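Local structure of Xaa-Pro Dipeptidase (Alteromonas macleodii, 2QS8) at residues V182-R185 / Y186-G189; S122-D125 / A126-G130; G281-V284 / A285-K289. The protein probably cleaves dipeptides or C-terminal residues from peptides, as a metal-dependent carboxypeptidase of the amidohydrolase superfamily that holds methionine in its active site. All blocks are in the same frame, centred on the assembly; numbering follows the deposited sequence.

Contact 1: residues V182-R185 / Y186-G189; sequences VRQR and YKDG
Asp188 is gripped through both carboxylate oxygens by two side chains from the turn before it. Arg185 NH1 makes a salt bridge to Asp188 OD2 at 2.9 Å, meeting that oxygen nearly along its C-O axis, while Gln184 NE2 donates to Asp188 OD1 at 3.1 Å from above the carboxylate plane. Neither donor group is coplanar with the acid: the guanidinium is turned 43° and the amide 57° from it. Arg185 and Asp188 run side by side and point the same way, which takes a strongly folded arginine, with chi1 at an unusual -109° and further bends at the next two torsions. This bending also lays one face of the Arg185 guanidinium over Gln184 CB, offset toward its rim.

Gln184 leaves the helix with CG anti to the backbone N and then bends at chi2, and the amide ends up between Asp188 and Lys187. Its OE1 accepts from a water at 2.7 Å, and the same water accepts from Lys187 NZ at 2.8 Å. All this happens in the last turns of helix 175-188, where Gly189, with positive phi, is the C-prime residue of a Schellman motif that ends the helix. Just before it, Asp188 N still reaches Gln184 O at 2.8 Å in the regular helical pattern, but the bond from Gly189 N to Arg185 O is weak.

Beyond the helix, Arg185 NH2 is held by Glu168 O. Tyr162 of the second subunit also takes a bond from Gln184 NE2, and the extended Lys187 carries its amine to Asp152 and Thr154 of that subunit. Tyr186 sets its ring edge toward Arg183 O, with CB 3.2 Å from that oxygen, while the rings of Tyr186 and Tyr228 meet obliquely.

Contact 2: residues S122-D125 / A126-G130; sequences SLRD and AINSG
Ser122 enters this turn of helix 119-128 through its carbonyl, which accepts the N-H of Ala126 at 3.0 Å; the methyl of Ala126 sits against the same oxygen. Leu123 comes next and faces the interior. Its CG lies 4.0 Å from Ile127 CD1, two branched chains crossing at an angle one turn apart. Ile127 has CG1 anti to its carbonyl carbon (chi1 -70°), which carries that branch back along the helix, over Leu123 O and on to the leucine. Strand 136-139 lies under both chains through Ile137, and Leu123 also packs on helix 88-104.

Arg124 extends from the backbone as far as CD and then bends, and its NE and NH2 both close side-on on one oxygen, Asp125 OD1, at 3.0 and 3.1 Å. That oxygen lies in the guanidinium plane, yet both nitrogens reach it from the same face of the carboxylate. The other terminal nitrogen, NH1, turns to Asp191 in a salt bridge. Lower down the same arginine, CG meets Asn128 OD1 at 3.5 Å, the amide standing only 17° from parallel to the guanidinium.

Asp125 closes the segment with its backbone: the carbonyl oxygen takes a weak bond from Ser129 N, and Ser129 OG lies 2.9 Å from Asp125 O. Gly130, with positive phi, then ends the helix in a Schellman motif, its N bonded to Ile127 O at 2.9 Å, on the way from helix to strand in the beta-alpha-beta unit 107-112, 119-128, 136-139.

Contact 3: residues G281-V284 / A285-K289; sequences GEFV and AEKSK. With MET (methionine), chain D.
Lys287 lies across the ring of Phe283, one turn back along helix 278-287. Its CG stands above one face, offset toward the CD2-CE2 edge, in a CH-pi contact 4.0 Å from the ring centroid and 20° off the normal. Farther out, the aliphatic chain crosses to lie above the CE1-CZ edge, where CE comes to 3.7 Å from Phe283 CZ. Two torsions make the fit. Phe283 has CG anti to its backbone N (chi1 -173°), which carries the ring outward from the helix surface. Lys287 folds back over its face: CG lies anti to the carbonyl carbon, beside the backbone N, and the chain bends at chi2 (-60°). The lysine amine has a long salt bridge to Glu286 OE2 at 3.9 Å, too far apart to fix it closely.

Backbone bonds hold the two partners in step. Lys287 N donates to Phe283 O at 3.0 Å, and Lys287 CG rests close against the same carbonyl oxygen. One residue on, Ser288 N reaches Val284 O at 2.9 Å from above the carbonyl plane, more bent than the bond before it.

In the next shell, Val331 and Gln332 touch Phe283, and Phe293 and Phe294 meet Lys287. Helix 299-319 packs along another part of the helix, on Val284, Ala285 and Ser288.

The start of the segment faces the bound methionine. The ligand methyl touches the backbone at Gly281, whose N is 3.4 Å from methionine CE, and Val284 CG2 lies 4.2 Å from the methionine SD. This N-terminal part of helix 278-287 forms a wall of the methionine side-chain pocket in the amidohydrolase TIM-barrel active site.

In the fold
Following the chain from the N terminus, contact 2 comes first, then contact 1, then contact 3; they lie in series, each within a single helix, and none nests in or crosses another. Contact 2 finishes helix 119-128, before the chain enters strand 136-139. Contact 1 finishes helix 175-188, before strand 192-196. These two helix ends touch: Gly189 O is 2.9 Å from Arg124 NH1, a probable hydrogen bond tying neighbouring parts of the barrel's outer layer. Contact 3, on helix 278-287 after strand 273-275, stands apart, with nearest atoms about 20 Å from contact 2 and about 24 Å from contact 1, and borders the methionine pocket.

Contact 1: residues V182-R185 / Y186-G189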
loop_
_atom_site.group_PDB
_atom_site.type_symbol
_atom_site.label_atom_id
_atom_site.label_comp_id
_atom_site.label_asym_id
_atom_site.label_seq_id
_atom_site.Cartn_x
_atom_site.Cartn_y
_atom_site.Cartn_z
ATOM N N VAL A 182 -1.693 0.054 14.679
ATOM C CA VAL A 182 -1.292 0.517 15.997
ATOM C C VAL A 182 -2.019 1.829 16.299
ATOM O O VAL A 182 -2.573 2.003 17.371
ATOM C CB VAL A 182 0.236 0.737 16.080
ATOM C CG1 VAL A 182 0.604 1.461 17.365
ATOM C CG2 VAL A 182 0.943 -0.602 16.021
ATOM N N ARG A 183 -2.016 2.745 15.340
ATOM C CA ARG A 183 -2.697 4.011 15.518
ATOM C C ARG A 183 -4.204 3.830 15.738
ATOM O O ARG A 183 -4.815 4.598 16.487
ATOM C CB ARG A 183 -2.416 4.927 14.325
ATOM C CG ARG A 183 -0.999 5.527 14.365
ATOM C CD ARG A 183 -0.616 6.233 13.070
ATOM N NE ARG A 183 0.686 6.890 13.158
ATOM C CZ ARG A 183 1.507 7.056 12.125
ATOM N NH1 ARG A 183 1.168 6.615 10.917
ATOM N NH2 ARG A 183 2.668 7.657 12.289
ATOM N N GLN A 184 -4.799 2.808 15.110
ATOM C CA GLN A 184 -6.226 2.551 15.289
ATOM C C GLN A 184 -6.514 2.167 16.739
ATOM O O GLN A 184 -7.548 2.534 17.295
ATOM C CB GLN A 184 -6.706 1.416 14.374
ATOM C CG GLN A 184 -8.201 1.173 14.437
ATOM C CD GLN A 184 -8.994 2.395 14.010
ATOM O OE1 GLN A 184 -8.623 3.087 13.060
ATOM N NE2 GLN A 184 -10.099 2.662 14.703
ATOM N N ARG A 185 -5.598 1.418 17.347
ATOM C CA ARG A 185 -5.789 1.024 18.737
ATOM C C ARG A 185 -5.700 2.274 19.619
ATOM O O ARG A 185 -6.421 2.397 20.602
ATOM C CB ARG A 185 -4.755 -0.032 19.138
ATOM C CG ARG A 185 -5.355 -1.429 19.332
ATOM C CD ARG A 185 -6.615 -1.648 18.485
ATOM N NE ARG A 185 -6.294 -1.983 17.112
ATOM C CZ ARG A 185 -7.158 -1.995 16.107
ATOM N NH1 ARG A 185 -8.430 -1.686 16.291
ATOM N NH2 ARG A 185 -6.729 -2.324 14.898
ATOM N N TYR A 186 -4.814 3.194 19.254
ATOM C CA TYR A 186 -4.691 4.448 19.988
ATOM C C TYR A 186 -6.023 5.205 19.833
ATOM O O TYR A 186 -6.544 5.795 20.781
ATOM C CB TYR A 186 -3.561 5.306 19.392
ATOM C CG TYR A 186 -3.669 6.777 19.696
ATOM C CD1 TYR A 186 -3.425 7.273 20.982
ATOM C CD2 TYR A 186 -4.027 7.683 18.702
ATOM C CE1 TYR A 186 -3.535 8.639 21.264
ATOM C CE2 TYR A 186 -4.139 9.044 18.968
ATOM C CZ TYR A 186 -3.890 9.518 20.249
ATOM O OH TYR A 186 -3.987 10.863 20.502
ATOM N N LYS A 187 -6.557 5.158 18.619
ATOM C CA LYS A 187 -7.801 5.838 18.298
ATOM C C LYS A 187 -8.966 5.239 19.076
ATOM O O LYS A 187 -9.805 5.977 19.564
ATOM C CB LYS A 187 -8.058 5.762 16.783
ATOM C CG LYS A 187 -9.247 6.566 16.255
ATOM C CD LYS A 187 -9.269 6.535 14.714
ATOM C CE LYS A 187 -10.495 7.247 14.161
ATOM N NZ LYS A 187 -10.369 7.474 12.707
ATOM N N ASP A 188 -9.003 3.913 19.207
ATOM C CA ASP A 188 -10.082 3.260 19.937
ATOM C C ASP A 188 -10.024 3.555 21.441
ATOM O O ASP A 188 -11.027 3.413 22.136
ATOM C CB ASP A 188 -10.050 1.743 19.738
ATOM C CG ASP A 188 -10.293 1.327 18.294
ATOM O OD1 ASP A 188 -11.039 2.023 17.569
ATOM O OD2 ASP A 188 -9.747 0.284 17.895
ATOM N N GLY A 189 -8.849 3.953 21.928
ATOM C CA GLY A 189 -8.684 4.254 23.340
ATOM C C GLY A 189 -7.824 3.264 24.119
ATOM O O GLY A 189 -7.849 3.271 25.341
HETATM O O HOH W 1 -9.663 5.026 11.477
#

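Contact 2: residues S122-D125 / A126-G130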
loop_
_atom_site.group_PDB
_atom_site.type_symbol
_atom_site.label_atom_id
_atom_site.label_comp_id
_atom_site.label_asym_id
_atom_site.label_seq_id
_atom_site.Cartn_x
_atom_site.Cartn_y
_atom_site.Cartn_z
ATOM N N SER A 122 -14.078 -0.147 26.957
ATOM C CA SER A 122 -15.335 0.378 27.481
ATOM C C SER A 122 -15.515 0.045 28.967
ATOM O O SER A 122 -15.980 0.865 29.753
ATOM C CB SER A 122 -16.520 -0.177 26.687
ATOM O OG SER A 122 -16.451 0.217 25.328
ATOM N N LEU A 123 -15.132 -1.162 29.355
ATOM C CA LEU A 123 -15.276 -1.574 30.739
ATOM C C LEU A 123 -14.374 -0.717 31.636
ATOM O O LEU A 123 -14.796 -0.252 32.702
ATOM C CB LEU A 123 -14.922 -3.051 30.877
ATOM C CG LEU A 123 -15.256 -3.705 32.216
ATOM C CD1 LEU A 123 -16.735 -3.475 32.527
ATOM C CD2 LEU A 123 -14.929 -5.192 32.167
ATOM N N ARG A 124 -13.142 -0.509 31.180
ATOM C CA ARG A 124 -12.163 0.298 31.905
ATOM C C ARG A 124 -12.729 1.688 32.150
ATOM O O ARG A 124 -12.712 2.176 33.272
ATOM C CB ARG A 124 -10.865 0.424 31.096
ATOM C CG ARG A 124 -9.856 1.395 31.686
ATOM C CD ARG A 124 -8.839 1.831 30.639
ATOM N NE ARG A 124 -9.422 2.744 29.658
ATOM C CZ ARG A 124 -8.908 2.986 28.457
ATOM N NH1 ARG A 124 -7.790 2.381 28.070
ATOM N NH2 ARG A 124 -9.516 3.836 27.644
ATOM N N ASP A 125 -13.239 2.316 31.096
ATOM C CA ASP A 125 -13.795 3.658 31.226
ATOM C C ASP A 125 -14.996 3.722 32.160
ATOM O O ASP A 125 -15.143 4.692 32.902
ATOM C CB ASP A 125 -14.167 4.231 29.853
ATOM C CG ASP A 125 -12.940 4.535 28.995
ATOM O OD1 ASP A 125 -11.811 4.542 29.528
ATOM O OD2 ASP A 125 -13.105 4.773 27.784
ATOM N N ALA A 126 -15.845 2.692 32.125
ATOM C CA ALA A 126 -17.027 2.644 32.982
ATOM C C ALA A 126 -16.597 2.505 34.441
ATOM O O ALA A 126 -17.148 3.151 35.328
ATOM C CB ALA A 126 -17.933 1.469 32.589
ATOM N N ILE A 127 -15.606 1.656 34.678
ATOM C CA ILE A 127 -15.104 1.447 36.023
ATOM C C ILE A 127 -14.405 2.702 36.548
ATOM O O ILE A 127 -14.692 3.169 37.649
ATOM C CB ILE A 127 -14.112 0.267 36.082
ATOM C CG1 ILE A 127 -14.859 -1.048 35.858
ATOM C CG2 ILE A 127 -13.401 0.256 37.432
ATOM C CD1 ILE A 127 -13.967 -2.246 35.701
ATOM N N ASN A 128 -13.495 3.251 35.750
ATOM C CA ASN A 128 -12.759 4.433 36.161
ATOM C C ASN A 128 -13.651 5.638 36.435
ATOM O O ASN A 128 -13.255 6.528 37.182
ATOM C CB ASN A 128 -11.697 4.794 35.123
ATOM C CG ASN A 128 -10.583 3.765 35.047
ATOM O OD1 ASN A 128 -9.708 3.839 34.178
ATOM N ND2 ASN A 128 -10.605 2.803 35.955
ATOM N N SER A 129 -14.842 5.677 35.843
ATOM C CA SER A 129 -15.749 6.800 36.076
ATOM C C SER A 129 -16.799 6.462 37.146
ATOM O O SER A 129 -17.783 7.187 37.318
ATOM C CB SER A 129 -16.446 7.203 34.775
ATOM O OG SER A 129 -17.216 6.134 34.271
ATOM N N GLY A 130 -16.581 5.347 37.843
ATOM C CA GLY A 130 -17.480 4.924 38.906
ATOM C C GLY A 130 -18.846 4.361 38.544
ATOM O O GLY A 130 -19.744 4.337 39.386
#

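Contact 3: residues G281-V284 / A285-K289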
loop_
_atom_site.group_PDB
_atom_site.type_symbol
_atom_site.label_atom_id
_atom_site.label_comp_id
_atom_site.label_asym_id
_atom_site.label_seq_id
_atom_site.Cartn_x
_atom_site.Cartn_y
_atom_site.Cartn_z
ATOM N N GLY A 281 -1.893 -23.104 29.934
ATOM C CA GLY A 281 -1.142 -24.187 29.331
ATOM C C GLY A 281 -1.679 -25.525 29.811
ATOM O O GLY A 281 -2.019 -26.394 29.006
ATOM N N GLU A 282 -1.767 -25.677 31.133
ATOM C CA GLU A 282 -2.272 -26.901 31.742
ATOM C C GLU A 282 -3.724 -27.143 31.325
ATOM O O GLU A 282 -4.163 -28.288 31.206
ATOM C CB GLU A 282 -2.181 -26.808 33.272
ATOM C CG GLU A 282 -0.766 -26.684 33.815
ATOM C CD GLU A 282 0.071 -27.926 33.565
ATOM O OE1 GLU A 282 -0.387 -29.026 33.933
ATOM O OE2 GLU A 282 1.183 -27.806 33.014
ATOM N N PHE A 283 -4.460 -26.057 31.101
ATOM C CA PHE A 283 -5.862 -26.146 30.704
ATOM C C PHE A 283 -6.045 -26.853 29.355
ATOM O O PHE A 283 -6.787 -27.829 29.255
ATOM C CB PHE A 283 -6.482 -24.751 30.617
ATOM C CG PHE A 283 -7.963 -24.763 30.374
ATOM C CD1 PHE A 283 -8.851 -24.870 31.436
ATOM C CD2 PHE A 283 -8.472 -24.693 29.085
ATOM C CE1 PHE A 283 -10.219 -24.907 31.219
ATOM C CE2 PHE A 283 -9.843 -24.731 28.858
ATOM C CZ PHE A 283 -10.717 -24.838 29.928
ATOM N N VAL A 284 -5.366 -26.363 28.325
ATOM C CA VAL A 284 -5.503 -26.959 27.006
ATOM C C VAL A 284 -4.938 -28.374 26.949
ATOM O O VAL A 284 -5.396 -29.192 26.150
ATOM C CB VAL A 284 -4.853 -26.079 25.894
ATOM C CG1 VAL A 284 -5.540 -24.723 25.836
ATOM C CG2 VAL A 284 -3.382 -25.909 26.145
ATOM N N ALA A 285 -3.944 -28.655 27.794
ATOM C CA ALA A 285 -3.395 -30.001 27.830
ATOM C C ALA A 285 -4.441 -31.015 28.270
ATOM O O ALA A 285 -4.756 -31.947 27.564
ATOM C CB ALA A 285 -2.185 -30.054 28.749
ATOM N N GLU A 286 -4.988 -30.747 29.454
ATOM C CA GLU A 286 -6.020 -31.595 30.033
ATOM C C GLU A 286 -7.194 -31.757 29.075
ATOM O O GLU A 286 -7.648 -32.873 28.824
ATOM C CB GLU A 286 -6.511 -30.987 31.348
ATOM C CG GLU A 286 -7.545 -31.823 32.092
ATOM C CD GLU A 286 -8.385 -30.995 33.064
ATOM O OE1 GLU A 286 -7.804 -30.166 33.807
ATOM O OE2 GLU A 286 -9.624 -31.174 33.087
ATOM N N LYS A 287 -7.673 -30.641 28.533
ATOM C CA LYS A 287 -8.815 -30.667 27.627
ATOM C C LYS A 287 -8.532 -31.365 26.304
ATOM O O LYS A 287 -9.447 -31.891 25.681
ATOM C CB LYS A 287 -9.322 -29.244 27.367
ATOM C CG LYS A 287 -9.756 -28.496 28.630
ATOM C CD LYS A 287 -10.876 -29.219 29.349
ATOM C CE LYS A 287 -11.354 -28.432 30.555
ATOM N NZ LYS A 287 -12.448 -29.134 31.279
ATOM N N SER A 288 -7.268 -31.382 25.885
ATOM C CA SER A 288 -6.900 -32.020 24.627
ATOM C C SER A 288 -7.107 -33.536 24.662
ATOM O O SER A 288 -7.058 -34.200 23.626
ATOM C CB SER A 288 -5.444 -31.715 24.280
ATOM O OG SER A 288 -4.575 -32.428 25.134
ATOM N N LYS A 289 -7.332 -34.083 25.852
ATOM C CA LYS A 289 -7.544 -35.522 25.993
ATOM C C LYS A 289 -9.016 -35.884 25.793
ATOM O O LYS A 289 -9.359 -37.056 25.653
ATOM C CB LYS A 289 -7.099 -35.993 27.377
ATOM C CG LYS A 289 -5.654 -35.684 27.719
ATOM C CD LYS A 289 -5.354 -36.056 29.164
ATOM C CE LYS A 289 -3.936 -35.664 29.561
ATOM N NZ LYS A 289 -3.668 -35.891 31.013
HETATM N N MET D . -4.398 -18.434 24.187
HETATM C CA MET D . -3.153 -19.206 23.902
HETATM C C MET D . -3.175 -19.824 22.506
HETATM O O MET D . -2.081 -20.104 21.975
HETATM C CB MET D . -2.985 -20.316 24.938
HETATM C CG MET D . -1.716 -21.105 24.763
HETATM S SD MET D . -1.475 -22.215 26.106
HETATM C CE MET D . -1.127 -21.053 27.396
HETATM O OXT MET D . -4.287 -20.027 21.970
#